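Local atomic coordinates of anti-sigma-E factor RseA (Escherichia coli, PDB entry 1OR7), a protein that holds the extracytoplasmic stress sigma factor sigma-E inactive until regulated intramembrane proteolysis releases it. Residues M1-L6 with E28-W33. Numbering follows the deposited sequence.
Sequences MQKEQL and EMQKTW
Leu6 lays its CD2 methyl against the Met29 thioether, 3.5 Å from SD, the two side chains running past each other in opposite directions. The same methyl rests on the backbone O of Met29 and lies 3.7 Å from CB of Thr32, so one branch touches both Met29 and Thr32, about one turn apart on helix 27-44. Its other branch, CD1, meets the six-membered part of the Trp33 indole edge-on, lying in the ring plane 3.5 Å from CE3. NE1 of that indole is hydrogen-bonded to the backbone of the chain of another protein, so Trp33 touches both helix 3-10 and the bound partner.

Met29 is folded twice, at chi2 (-56°) and chi3 (82°), which curls its end back toward residues 1-6. Its CE comes to 3.5 Å from CG of Lys3, while Met1 crosses it at a slant, the SD of Met1 3.8 Å from CG of Met29. With an alanine here, the CG, SD and CE atoms would be gone, which is likely to open a gap between Met1, Lys3 and Leu6 and leave their apolar parts without the thioether they share.

Here the first helix of the mostly helical N-terminal cytoplasmic domain, the part sufficient to repress sigma-E, packs on the start of the long helix 27-44. Helix 17-24 adds to this packing, with Leu19 against Met1 and Leu23 against Trp33. Gln2 is the N-cap residue of helix 3-10, and its backbone N donates to OE1 of Gln5 at 3.0 Å in a fairly straight bond (164°).

Toward the exposed margin, Lys3 stretches out beyond CG, passing Thr32 at about a right angle with CE 3.5 Å from OG1. Its NZ ends 3.7 Å from OE2 of Glu28, a long salt bridge reached by two extended chains.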
# COMPACT_ATOMS: atom_id res chain seq x y z
N MET B 1 -12.62 15.92 11.04
CA MET B 1 -12.82 15.15 9.79
C MET B 1 -13.55 13.85 10.09
O MET B 1 -13.34 13.23 11.13
CB MET B 1 -11.46 14.85 9.16
CG MET B 1 -11.41 13.68 8.21
SD MET B 1 -9.57 13.45 7.52
CE MET B 1 -9.83 13.75 5.62
N GLN B 2 -14.45 13.45 9.20
CA GLN B 2 -15.11 12.16 9.33
C GLN B 2 -14.40 11.09 8.51
O GLN B 2 -13.78 11.37 7.49
CB GLN B 2 -16.57 12.26 8.88
CG GLN B 2 -17.39 13.30 9.65
CD GLN B 2 -17.70 12.86 11.08
OE1 GLN B 2 -18.65 12.10 11.32
NE2 GLN B 2 -16.90 13.34 12.04
N LYS B 3 -14.53 9.85 8.96
CA LYS B 3 -13.99 8.73 8.23
C LYS B 3 -14.58 8.67 6.82
O LYS B 3 -13.88 8.28 5.89
CB LYS B 3 -14.27 7.42 8.98
CG LYS B 3 -13.41 7.24 10.23
CD LYS B 3 -13.64 5.89 10.94
CE LYS B 3 -12.71 5.77 12.17
NZ LYS B 3 -12.98 4.61 13.07
N GLU B 4 -15.83 9.09 6.64
CA GLU B 4 -16.42 9.06 5.31
C GLU B 4 -15.62 9.96 4.34
O GLU B 4 -15.45 9.63 3.17
CB GLU B 4 -17.91 9.45 5.35
CG GLU B 4 -18.60 9.32 3.99
CD GLU B 4 -20.12 9.40 4.06
OE1 GLU B 4 -20.73 8.89 5.03
OE2 GLU B 4 -20.71 9.96 3.14
N GLN B 5 -15.12 11.07 4.85
CA GLN B 5 -14.31 12.00 4.08
C GLN B 5 -12.98 11.33 3.78
O GLN B 5 -12.44 11.46 2.68
CB GLN B 5 -14.09 13.31 4.87
CG GLN B 5 -15.37 14.10 5.08
CD GLN B 5 -15.13 15.41 5.84
OE1 GLN B 5 -14.64 15.40 6.97
NE2 GLN B 5 -15.46 16.52 5.22
N LEU B 6 -12.43 10.62 4.76
CA LEU B 6 -11.21 9.85 4.53
C LEU B 6 -11.43 8.82 3.41
O LEU B 6 -10.60 8.65 2.51
CB LEU B 6 -10.80 9.19 5.85
CG LEU B 6 -9.54 8.36 5.98
CD1 LEU B 6 -8.54 8.75 4.98
CD2 LEU B 6 -8.94 8.58 7.36
N GLU B 28 -5.86 8.94 14.58
CA GLU B 28 -6.94 8.00 14.33
C GLU B 28 -7.23 7.90 12.84
O GLU B 28 -7.49 6.82 12.32
CB GLU B 28 -8.18 8.38 15.14
CG GLU B 28 -9.38 7.47 14.88
CD GLU B 28 -10.67 7.98 15.50
OE1 GLU B 28 -10.65 9.03 16.19
OE2 GLU B 28 -11.72 7.33 15.27
N MET B 29 -7.16 9.03 12.14
CA MET B 29 -7.36 9.02 10.71
C MET B 29 -6.19 8.28 10.07
O MET B 29 -6.37 7.61 9.09
CB MET B 29 -7.49 10.45 10.15
CG MET B 29 -8.79 11.19 10.53
SD MET B 29 -10.46 10.23 10.05
CE MET B 29 -10.63 8.95 11.59
N GLN B 30 -4.99 8.38 10.63
CA GLN B 30 -3.84 7.69 10.07
C GLN B 30 -4.06 6.18 10.11
O GLN B 30 -3.73 5.46 9.15
CB GLN B 30 -2.54 8.10 10.76
CG GLN B 30 -2.01 9.48 10.27
CD GLN B 30 -1.09 10.15 11.29
OE1 GLN B 30 -0.19 9.51 11.83
NE2 GLN B 30 -1.33 11.43 11.56
N LYS B 31 -4.64 5.71 11.20
CA LYS B 31 -4.92 4.28 11.34
C LYS B 31 -5.94 3.83 10.32
O LYS B 31 -5.83 2.75 9.74
CB LYS B 31 -5.43 3.96 12.75
CG LYS B 31 -4.34 3.45 13.65
N THR B 32 -6.94 4.66 10.10
CA THR B 32 -7.97 4.35 9.12
C THR B 32 -7.39 4.35 7.71
O THR B 32 -7.68 3.45 6.90
CB THR B 32 -9.10 5.37 9.27
OG1 THR B 32 -9.61 5.31 10.61
CG2 THR B 32 -10.25 5.02 8.39
N TRP B 33 -6.58 5.34 7.39
CA TRP B 33 -5.90 5.36 6.10
C TRP B 33 -5.16 4.04 5.90
O TRP B 33 -5.20 3.46 4.84
CB TRP B 33 -4.91 6.52 6.06
CG TRP B 33 -4.08 6.73 4.80
CD1 TRP B 33 -2.76 6.42 4.64
CD2 TRP B 33 -4.45 7.45 3.62
NE1 TRP B 33 -2.31 6.84 3.42
CE2 TRP B 33 -3.33 7.47 2.77
CE3 TRP B 33 -5.62 8.04 3.19
CZ2 TRP B 33 -3.36 8.06 1.54
CZ3 TRP B 33 -5.65 8.62 1.95
CH2 TRP B 33 -4.53 8.62 1.13